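Local structure of accelerated cell death 11 (Arabidopsis thaliana, 4NT1) at residues N101-R104 with V105-G108; F55-A58 with E59-V63; K134-Q138 with V139-H143. The protein selectively transfers ceramide-1-phosphate and phytoceramide-1-phosphate between membranes as a member of the glycolipid transfer protein (GLTP) family. One frame throughout, in Å; residues are numbered along the deposited sequence.

Contact 1: residues N101-R104 with V105-G108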
ATOM      1  N   ASN A 101       9.948   7.863   3.429  1.00 19.55           N
ATOM      2  CA  ASN A 101       9.130   6.768   3.931  1.00 19.36           C
ATOM      3  C   ASN A 101       7.728   6.811   3.341  1.00 19.32           C
ATOM      4  O   ASN A 101       7.160   5.773   3.013  1.00 17.56           O
ATOM      5  CB  ASN A 101       9.138   6.734   5.453  1.00 21.77           C
ATOM      6  CG  ASN A 101      10.495   6.322   5.994  1.00 23.81           C
ATOM      7  OD1 ASN A 101      11.280   5.697   5.285  1.00 34.67           O
ATOM      8  ND2 ASN A 101      10.775   6.665   7.232  1.00 27.52           N
ATOM      9  N   LEU A 102       7.201   8.020   3.145  1.00 15.90           N
ATOM     10  CA  LEU A 102       5.914   8.177   2.470  1.00 17.11           C
ATOM     11  C   LEU A 102       5.911   7.559   1.074  1.00 17.29           C
ATOM     12  O   LEU A 102       4.947   6.886   0.695  1.00 16.52           O
ATOM     13  CB  LEU A 102       5.502   9.653   2.395  1.00 17.12           C
ATOM     14  CG  LEU A 102       4.162   9.918   1.696  1.00 15.43           C
ATOM     15  CD1 LEU A 102       2.990   9.220   2.418  1.00 20.48           C
ATOM     16  CD2 LEU A 102       3.898  11.412   1.584  1.00 15.93           C
ATOM     17  N   LEU A 103       6.968   7.810   0.300  1.00 18.31           N
ATOM     18  CA  LEU A 103       7.058   7.253  -1.039  1.00 18.22           C
ATOM     19  C   LEU A 103       7.033   5.724  -0.979  1.00 18.43           C
ATOM     20  O   LEU A 103       6.369   5.072  -1.788  1.00 17.95           O
ATOM     21  CB  LEU A 103       8.312   7.766  -1.752  1.00 16.82           C
ATOM     22  CG  LEU A 103       8.529   7.333  -3.197  1.00 20.38           C
ATOM     23  CD1 LEU A 103       7.321   7.704  -4.044  1.00 19.39           C
ATOM     24  CD2 LEU A 103       9.794   7.986  -3.737  1.00 22.26           C
ATOM     25  N   ARG A 104       7.754   5.147  -0.024  1.00 17.95           N
ATOM     26  CA  ARG A 104       7.758   3.693   0.124  1.00 18.98           C
ATOM     27  C   ARG A 104       6.374   3.147   0.506  1.00 18.62           C
ATOM     28  O   ARG A 104       5.917   2.125  -0.042  1.00 19.23           O
ATOM     29  CB  ARG A 104       8.816   3.231   1.134  1.00 21.95           C
ATOM     30  CG  ARG A 104      10.190   2.997   0.505  1.00 26.95           C
ATOM     31  CD  ARG A 104      11.054   4.234   0.552  1.00 31.06           C
ATOM     32  NE  ARG A 104      12.298   4.044  -0.190  1.00 35.21           N
ATOM     33  CZ  ARG A 104      12.616   4.708  -1.297  1.00 35.00           C
ATOM     34  NH1 ARG A 104      13.768   4.473  -1.908  1.00 33.75           N
ATOM     35  NH2 ARG A 104      11.789   5.621  -1.789  1.00 32.68           N
ATOM     36  N   VAL A 105       5.697   3.839   1.415  1.00 16.33           N
ATOM     37  CA  VAL A 105       4.358   3.434   1.827  1.00 17.21           C
ATOM     38  C   VAL A 105       3.393   3.515   0.643  1.00 18.12           C
ATOM     39  O   VAL A 105       2.618   2.594   0.397  1.00 17.03           O
ATOM     40  CB  VAL A 105       3.855   4.261   3.017  1.00 17.86           C
ATOM     41  CG1 VAL A 105       2.372   4.009   3.240  1.00 18.36           C
ATOM     42  CG2 VAL A 105       4.655   3.899   4.266  1.00 16.92           C
ATOM     43  N   LYS A 106       3.472   4.597  -0.118  1.00 16.88           N
ATOM     44  CA  LYS A 106       2.627   4.730  -1.309  1.00 20.24           C
ATOM     45  C   LYS A 106       2.753   3.501  -2.222  1.00 19.87           C
ATOM     46  O   LYS A 106       1.749   2.983  -2.737  1.00 18.33           O
ATOM     47  CB  LYS A 106       2.989   6.002  -2.081  1.00 18.94           C
ATOM     48  CG  LYS A 106       2.040   6.338  -3.244  1.00 19.96           C
ATOM     49  CD  LYS A 106       2.450   5.669  -4.543  1.00 24.32           C
ATOM     50  CE  LYS A 106       3.859   6.110  -4.965  1.00 26.92           C
ATOM     51  NZ  LYS A 106       4.110   5.783  -6.402  1.00 27.79           N
ATOM     52  N   ARG A 107       3.978   3.028  -2.429  1.00 18.93           N
ATOM     53  CA  ARG A 107       4.175   1.877  -3.308  1.00 20.41           C
ATOM     54  C   ARG A 107       3.455   0.632  -2.789  1.00 18.21           C
ATOM     55  O   ARG A 107       2.869  -0.132  -3.567  1.00 20.68           O
ATOM     56  CB  ARG A 107       5.670   1.606  -3.529  1.00 20.46           C
ATOM     57  CG  ARG A 107       6.347   2.681  -4.359  1.00 20.89           C
ATOM     58  CD  ARG A 107       7.856   2.535  -4.337  1.00 25.76           C
ATOM     59  NE  ARG A 107       8.497   3.597  -5.107  1.00 27.83           N
ATOM     60  CZ  ARG A 107       9.781   3.924  -5.003  1.00 26.04           C
ATOM     61  NH1 ARG A 107      10.574   3.272  -4.157  1.00 24.72           N
ATOM     62  NH2 ARG A 107      10.272   4.898  -5.760  1.00 27.60           N
ATOM     63  N   GLY A 108       3.495   0.417  -1.477  1.00 15.17           N
ATOM     64  CA  GLY A 108       2.776  -0.696  -0.888  1.00 17.51           C
ATOM     65  C   GLY A 108       1.269  -0.618  -1.116  1.00 17.50           C
ATOM     66  O   GLY A 108       0.626  -1.615  -1.454  1.00 16.65           O
TER
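Arg-104 and Arg-107, three residues apart on one helix, lie side by side and point the same way, with Arg-104 NH2 3.5 Å from Arg-107 NH1. That NH1 stands over one face of the Arg-104 guanidinium, and the two planes are turned 40° apart. Both cations share a salt-bridge partner, the terminal carboxylate of Trp-207, whose negative charge probably lets the two guanidinium groups lie this close. Arg-104 and Arg-100 both bind the sphingoid-base 1-phosphate lipid, probably through its phosphate, so positive charge suits this face of the all-helical GLTP fold.

Van der Waals packing centres on Leu-103, which lies against the flat guanidinium of Arg-107: CD2 comes 3.7 Å from Arg-107 NH2, while CG packs over a face of the group. With Leu-103 CG opposite the backbone N (chi1 -177°) the branch turns to the carbonyl side, and CD1 lies beside Lys-106, 3.9 Å from CE. The lysine chain, bent at chi2 and chi3, brings NZ to a salt bridge with Asp-195.

Backbone bonds of the i to i+4 kind underlie all this. Val-105 N to Asn-101 O is 2.9 Å, and Gly-108 N to Arg-104 O is longer at 3.3 Å.

Residues 101-108 lie in the first half of helix 98-121. Leu-102 reaches helices 79-88 and 173-199, Val-105 touches Cys-41 on helix 34-51, and Lys-106 packs on Ile-191 and Leu-194 of helix 173-199.

Contact 2: residues F55-A58 with E59-V63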
ATOM      1  N   PHE A  55       6.828 -12.384  -0.268  1.00 25.82           N
ATOM      2  CA  PHE A  55       6.686 -10.979   0.099  1.00 27.90           C
ATOM      3  C   PHE A  55       7.369 -10.604   1.410  1.00 29.13           C
ATOM      4  O   PHE A  55       7.012  -9.611   2.040  1.00 28.51           O
ATOM      5  CB  PHE A  55       5.202 -10.577   0.087  1.00 24.20           C
ATOM      6  CG  PHE A  55       4.605 -10.624  -1.286  1.00 24.31           C
ATOM      7  CD1 PHE A  55       4.080 -11.805  -1.784  1.00 26.44           C
ATOM      8  CD2 PHE A  55       4.629  -9.505  -2.100  1.00 23.69           C
ATOM      9  CE1 PHE A  55       3.561 -11.867  -3.065  1.00 24.68           C
ATOM     10  CE2 PHE A  55       4.107  -9.548  -3.380  1.00 25.45           C
ATOM     11  CZ  PHE A  55       3.571 -10.741  -3.869  1.00 22.54           C
ATOM     12  N   LYS A  56       8.382 -11.377   1.791  1.00 30.96           N
ATOM     13  CA  LYS A  56       9.199 -11.038   2.956  1.00 28.99           C
ATOM     14  C   LYS A  56       9.811  -9.639   2.851  1.00 26.23           C
ATOM     15  O   LYS A  56      10.007  -8.970   3.868  1.00 28.13           O
ATOM     16  CB  LYS A  56      10.286 -12.091   3.159  1.00 29.02           C
ATOM     17  CG  LYS A  56      11.199 -11.851   4.347  1.00 35.98           C
ATOM     18  CD  LYS A  56      12.114 -13.060   4.543  1.00 50.09           C
ATOM     19  CE  LYS A  56      13.381 -12.692   5.311  1.00 58.31           C
ATOM     20  NZ  LYS A  56      14.283 -13.869   5.493  1.00 56.81           N
ATOM     21  N   PHE A  57      10.102  -9.196   1.628  1.00 25.68           N
ATOM     22  CA  PHE A  57      10.702  -7.879   1.403  1.00 26.68           C
ATOM     23  C   PHE A  57       9.835  -6.769   1.988  1.00 26.26           C
ATOM     24  O   PHE A  57      10.331  -5.715   2.388  1.00 24.42           O
ATOM     25  CB  PHE A  57      10.936  -7.612  -0.099  1.00 26.02           C
ATOM     26  CG  PHE A  57       9.668  -7.360  -0.890  1.00 24.25           C
ATOM     27  CD1 PHE A  57       9.113  -6.087  -0.953  1.00 26.05           C
ATOM     28  CD2 PHE A  57       9.044  -8.389  -1.580  1.00 21.15           C
ATOM     29  CE1 PHE A  57       7.946  -5.857  -1.671  1.00 24.04           C
ATOM     30  CE2 PHE A  57       7.879  -8.166  -2.301  1.00 25.42           C
ATOM     31  CZ  PHE A  57       7.333  -6.893  -2.348  1.00 27.59           C
ATOM     32  N   ALA A  58       8.532  -7.009   2.014  1.00 22.82           N
ATOM     33  CA  ALA A  58       7.588  -5.987   2.436  1.00 22.55           C
ATOM     34  C   ALA A  58       7.707  -5.690   3.925  1.00 25.39           C
ATOM     35  O   ALA A  58       7.255  -4.646   4.395  1.00 24.57           O
ATOM     36  CB  ALA A  58       6.180  -6.433   2.095  1.00 21.78           C
ATOM     37  N   GLU A  59       8.300  -6.607   4.682  1.00 24.24           N
ATOM     38  CA  GLU A  59       8.505  -6.341   6.107  1.00 24.99           C
ATOM     39  C   GLU A  59       9.367  -5.086   6.325  1.00 25.30           C
ATOM     40  O   GLU A  59       9.011  -4.216   7.113  1.00 25.50           O
ATOM     41  CB  GLU A  59       9.085  -7.565   6.820  1.00 25.98           C
ATOM     42  CG  GLU A  59       8.104  -8.728   6.892  1.00 32.73           C
ATOM     43  CD  GLU A  59       6.750  -8.317   7.468  1.00 37.38           C
ATOM     44  OE1 GLU A  59       6.737  -7.684   8.544  1.00 31.82           O
ATOM     45  OE2 GLU A  59       5.701  -8.614   6.842  1.00 34.68           O
ATOM     46  N   MET A  60      10.483  -4.974   5.611  1.00 25.75           N
ATOM     47  CA  MET A  60      11.281  -3.745   5.681  1.00 27.57           C
ATOM     48  C   MET A  60      10.804  -2.650   4.711  1.00 26.06           C
ATOM     49  O   MET A  60      10.826  -1.461   5.039  1.00 28.04           O
ATOM     50  CB  MET A  60      12.761  -4.049   5.438  1.00 32.70           C
ATOM     51  CG  MET A  60      13.421  -4.852   6.554  1.00 35.16           C
ATOM     52  SD  MET A  60      13.207  -4.109   8.192  1.00 52.14           S
ATOM     53  CE  MET A  60      13.764  -2.434   7.895  1.00 39.36           C
ATOM     54  N   ASP A  61      10.364  -3.052   3.523  1.00 23.42           N
ATOM     55  CA  ASP A  61      10.001  -2.096   2.479  1.00 24.37           C
ATOM     56  C   ASP A  61       8.671  -1.387   2.737  1.00 21.40           C
ATOM     57  O   ASP A  61       8.448  -0.279   2.254  1.00 22.30           O
ATOM     58  CB  ASP A  61       9.974  -2.771   1.102  1.00 24.06           C
ATOM     59  CG  ASP A  61      11.362  -3.025   0.555  1.00 29.14           C
ATOM     60  OD1 ASP A  61      12.331  -2.537   1.164  1.00 29.83           O
ATOM     61  OD2 ASP A  61      11.484  -3.704  -0.480  1.00 33.26           O
ATOM     62  N   TYR A  62       7.786  -2.031   3.486  1.00 23.06           N
ATOM     63  CA  TYR A  62       6.485  -1.434   3.754  1.00 23.43           C
ATOM     64  C   TYR A  62       6.162  -1.375   5.243  1.00 19.78           C
ATOM     65  O   TYR A  62       5.971  -0.296   5.787  1.00 20.04           O
ATOM     66  CB  TYR A  62       5.365  -2.132   2.969  1.00 23.46           C
ATOM     67  CG  TYR A  62       4.007  -1.518   3.231  1.00 17.25           C
ATOM     68  CD1 TYR A  62       3.584  -0.393   2.529  1.00 19.08           C
ATOM     69  CD2 TYR A  62       3.170  -2.034   4.220  1.00 17.83           C
ATOM     70  CE1 TYR A  62       2.344   0.181   2.788  1.00 18.40           C
ATOM     71  CE2 TYR A  62       1.935  -1.472   4.486  1.00 19.32           C
ATOM     72  CZ  TYR A  62       1.531  -0.365   3.767  1.00 18.20           C
ATOM     73  OH  TYR A  62       0.308   0.194   4.042  1.00 18.11           O
ATOM     74  N   VAL A  63       6.120  -2.527   5.903  1.00 19.56           N
ATOM     75  CA  VAL A  63       5.624  -2.586   7.274  1.00 22.39           C
ATOM     76  C   VAL A  63       6.437  -1.714   8.236  1.00 25.72           C
ATOM     77  O   VAL A  63       5.872  -0.938   9.011  1.00 22.27           O
ATOM     78  CB  VAL A  63       5.552  -4.037   7.807  1.00 21.84           C
ATOM     79  CG1 VAL A  63       4.977  -4.049   9.230  1.00 22.03           C
ATOM     80  CG2 VAL A  63       4.698  -4.901   6.886  1.00 22.10           C
TER
HETATM   81  O   HOH W   1       5.976 -10.133   4.595  1.00 34.85           O
HETATM   82  O   HOH W   2      11.923  -7.382   4.846  1.00 27.70           O
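Phe-57 and Asp-61, one turn apart, cross at about a right angle, with Phe-57 CD1 3.4 Å from Asp-61 OD2. The carboxylate meets the ring obliquely, their planes 54° apart, while Asp-61 CB lies at the ring edge. Phe-57 holds CG between its backbone N and carbonyl carbon (chi1 72°), which sets the ring beside Asp-61 and lets Ala-58 CB lie over one face, toward the rim. A phenyl suits this site, since it meets the rings of His-144 and Phe-140 edge-to-face. Small Ala-58 fits against Phe-48 of helix 34-51.

Asp-61 belongs to the binding site for the N-acylsphingoid base 1-phosphate; a carboxylate suits it, for OD2 is hydrogen-bonded to NE2 of His-144, from the same site. Helix 57-63 of the GLTP fold thus carries a lipid-binding residue and ends in a wider pi-type turn.

Ala-58 O takes two backbone donors: Val-63 N at 2.8 Å, nearly in line with the carbonyl, and Tyr-62 N, also at 2.8 Å, but 40° above the carbonyl plane. Asp-61 N donates to Phe-57 O at 2.9 Å.

One water donates to Phe-55 O and to Glu-59 OE2, which the bend at chi2 brings within its reach. Another links Lys-56 O to Met-60 N.

Contact 3: residues K134-Q138 with V139-H143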
ATOM      1  N   LYS A 134       1.730 -10.331 -11.010  1.00 23.39           N
ATOM      2  CA  LYS A 134       1.493  -9.122 -11.798  1.00 22.18           C
ATOM      3  C   LYS A 134       1.593  -7.850 -10.955  1.00 24.27           C
ATOM      4  O   LYS A 134       2.118  -6.834 -11.409  1.00 24.13           O
ATOM      5  CB  LYS A 134       0.135  -9.178 -12.493  1.00 24.24           C
ATOM      6  CG  LYS A 134       0.093 -10.139 -13.677  1.00 25.30           C
ATOM      7  CD  LYS A 134      -1.313 -10.231 -14.252  1.00 29.45           C
ATOM      8  CE  LYS A 134      -1.359 -11.141 -15.473  1.00 38.04           C
ATOM      9  NZ  LYS A 134      -2.720 -11.194 -16.085  1.00 45.22           N
ATOM     10  N   SER A 135       1.083  -7.902  -9.731  1.00 20.67           N
ATOM     11  CA  SER A 135       1.137  -6.721  -8.877  1.00 19.48           C
ATOM     12  C   SER A 135       2.580  -6.467  -8.432  1.00 22.77           C
ATOM     13  O   SER A 135       3.021  -5.324  -8.376  1.00 24.00           O
ATOM     14  CB  SER A 135       0.186  -6.857  -7.679  1.00 22.37           C
ATOM     15  OG  SER A 135       0.541  -7.957  -6.859  1.00 23.22           O
ATOM     16  N   TYR A 136       3.324  -7.530  -8.142  1.00 21.10           N
ATOM     17  CA  TYR A 136       4.722  -7.361  -7.754  1.00 20.12           C
ATOM     18  C   TYR A 136       5.549  -6.792  -8.902  1.00 20.59           C
ATOM     19  O   TYR A 136       6.316  -5.841  -8.723  1.00 19.77           O
ATOM     20  CB  TYR A 136       5.353  -8.679  -7.284  1.00 18.07           C
ATOM     21  CG  TYR A 136       6.834  -8.525  -7.106  1.00 21.05           C
ATOM     22  CD1 TYR A 136       7.351  -7.962  -5.944  1.00 24.06           C
ATOM     23  CD2 TYR A 136       7.720  -8.875  -8.120  1.00 25.50           C
ATOM     24  CE1 TYR A 136       8.708  -7.782  -5.781  1.00 22.69           C
ATOM     25  CE2 TYR A 136       9.091  -8.694  -7.961  1.00 19.74           C
ATOM     26  CZ  TYR A 136       9.572  -8.143  -6.795  1.00 24.98           C
ATOM     27  OH  TYR A 136      10.924  -7.964  -6.622  1.00 24.47           O
ATOM     28  N   ALA A 137       5.381  -7.372 -10.087  1.00 21.02           N
ATOM     29  CA  ALA A 137       6.182  -6.975 -11.249  1.00 19.23           C
ATOM     30  C   ALA A 137       5.891  -5.538 -11.687  1.00 24.03           C
ATOM     31  O   ALA A 137       6.780  -4.829 -12.136  1.00 23.94           O
ATOM     32  CB  ALA A 137       5.952  -7.945 -12.407  1.00 23.06           C
ATOM     33  N   GLN A 138       4.640  -5.107 -11.562  1.00 23.41           N
ATOM     34  CA  GLN A 138       4.301  -3.739 -11.931  1.00 26.47           C
ATOM     35  C   GLN A 138       4.808  -2.720 -10.917  1.00 25.89           C
ATOM     36  O   GLN A 138       5.341  -1.673 -11.288  1.00 25.04           O
ATOM     37  CB  GLN A 138       2.792  -3.563 -12.111  1.00 25.45           C
ATOM     38  CG  GLN A 138       2.387  -2.136 -12.479  1.00 32.06           C
ATOM     39  CD  GLN A 138       0.882  -1.948 -12.522  1.00 35.06           C
ATOM     40  OE1 GLN A 138       0.153  -2.833 -12.962  1.00 32.05           O
ATOM     41  NE2 GLN A 138       0.410  -0.794 -12.054  1.00 36.32           N
ATOM     42  N   VAL A 139       4.631  -3.018  -9.633  1.00 22.45           N
ATOM     43  CA  VAL A 139       4.874  -2.012  -8.601  1.00 21.24           C
ATOM     44  C   VAL A 139       6.271  -2.060  -7.983  1.00 24.11           C
ATOM     45  O   VAL A 139       6.921  -1.024  -7.837  1.00 26.96           O
ATOM     46  CB  VAL A 139       3.780  -2.076  -7.497  1.00 23.13           C
ATOM     47  CG1 VAL A 139       4.064  -1.060  -6.386  1.00 27.36           C
ATOM     48  CG2 VAL A 139       2.409  -1.831  -8.113  1.00 24.41           C
ATOM     49  N   PHE A 140       6.746  -3.252  -7.636  1.00 22.08           N
ATOM     50  CA  PHE A 140       7.981  -3.364  -6.872  1.00 22.88           C
ATOM     51  C   PHE A 140       9.215  -3.803  -7.667  1.00 27.26           C
ATOM     52  O   PHE A 140      10.323  -3.367  -7.375  1.00 26.10           O
ATOM     53  CB  PHE A 140       7.793  -4.276  -5.656  1.00 25.33           C
ATOM     54  CG  PHE A 140       7.131  -3.602  -4.485  1.00 22.66           C
ATOM     55  CD1 PHE A 140       7.758  -2.559  -3.825  1.00 27.49           C
ATOM     56  CD2 PHE A 140       5.895  -4.032  -4.031  1.00 26.04           C
ATOM     57  CE1 PHE A 140       7.150  -1.941  -2.737  1.00 24.84           C
ATOM     58  CE2 PHE A 140       5.283  -3.421  -2.940  1.00 27.56           C
ATOM     59  CZ  PHE A 140       5.914  -2.377  -2.296  1.00 23.90           C
ATOM     60  N   ALA A 141       9.042  -4.668  -8.659  1.00 23.26           N
ATOM     61  CA  ALA A 141      10.202  -5.114  -9.424  1.00 26.32           C
ATOM     62  C   ALA A 141      11.079  -3.961  -9.952  1.00 20.51           C
ATOM     63  O   ALA A 141      12.297  -4.079  -9.942  1.00 27.65           O
ATOM     64  CB  ALA A 141       9.786  -6.060 -10.562  1.00 23.11           C
ATOM     65  N   PRO A 142      10.472  -2.851 -10.422  1.00 27.23           N
ATOM     66  CA  PRO A 142      11.320  -1.771 -10.952  1.00 29.59           C
ATOM     67  C   PRO A 142      12.236  -1.133  -9.907  1.00 29.34           C
ATOM     68  O   PRO A 142      13.151  -0.394 -10.273  1.00 34.39           O
ATOM     69  CB  PRO A 142      10.303  -0.731 -11.445  1.00 27.11           C
ATOM     70  CG  PRO A 142       9.047  -1.511 -11.674  1.00 33.83           C
ATOM     71  CD  PRO A 142       9.042  -2.544 -10.588  1.00 26.03           C
ATOM     72  N   HIS A 143      12.000  -1.416  -8.633  1.00 27.30           N
ATOM     73  CA  HIS A 143      12.721  -0.739  -7.556  1.00 27.46           C
ATOM     74  C   HIS A 143      13.593  -1.726  -6.804  1.00 30.41           C
ATOM     75  O   HIS A 143      14.262  -1.370  -5.828  1.00 31.00           O
ATOM     76  CB  HIS A 143      11.732  -0.060  -6.595  1.00 28.32           C
ATOM     77  CG  HIS A 143      10.765   0.861  -7.275  1.00 26.13           C
ATOM     78  ND1 HIS A 143      11.131   2.098  -7.757  1.00 27.70           N
ATOM     79  CD2 HIS A 143       9.447   0.727  -7.554  1.00 32.48           C
ATOM     80  CE1 HIS A 143      10.085   2.682  -8.313  1.00 32.17           C
ATOM     81  NE2 HIS A 143       9.048   1.873  -8.198  1.00 37.08           N
TER
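Tyr-136 folds forward over Phe-140 and Ala-141 where helix 129-139 of the GLTP fold ends and the chain enters a short 3-10 segment, 141-143. Its CB starts off away from those residues, but with CG opposite the backbone N (chi1 171°) the ring swings toward them. Along one edge CD1 lies 3.7 Å and CE1 3.6 Å from Phe-140 CB, which approaches obliquely; the two side chains cross at about a right angle. Along the opposite edge CE2 meets Ala-141 CB at 3.8 Å, both neighbours lying to the same face of the ring. CZ stands near Ala-141 N, which sits over that face, toward the rim. At the tip, OH is hydrogen-bonded to ND1 of His-144, a residue that binds the phosphorylated lipid, so a phenol suits this place: a ring for packing and a hydroxyl for the histidine.

Behind these contacts, in the backbone, Tyr-136 O accepts from Phe-140 N at 2.8 Å and Ala-141 N at 3.0 Å, the donors coming from opposite faces of the carbonyl plane. Alanine suits position 141, where a lone methyl fits between the tyrosine ring and Ala-137 O. Pro-142, which has no N-H to offer, instead sets ring atom CD 3.6 Å from Ala-137 O.

In the fold
Contact 1 is the buried core piece, in the first half of helix 98-121; contacts 2 and 3 are partly buried and mix buried or half-buried aromatic rings with exposed residues. All three border the lipid-binding site, probably its headgroup end, but with different chemistry: paired arginines in contact 1, a carboxylate beside a phenyl ring in contact 2, tyrosine packing in contact 3. Contacts 2 and 3 meet through rings, Phe-57 CE2 lying 3.6 Å from Tyr-136 CE1, and their polar ends bind one histidine, His-144, on different nitrogens. Helix 98-121 touches both: Tyr-62 of contact 2 packs on Gly-108 and Val-105, and Val-139 CG1 of contact 3 rests against Arg-107 O.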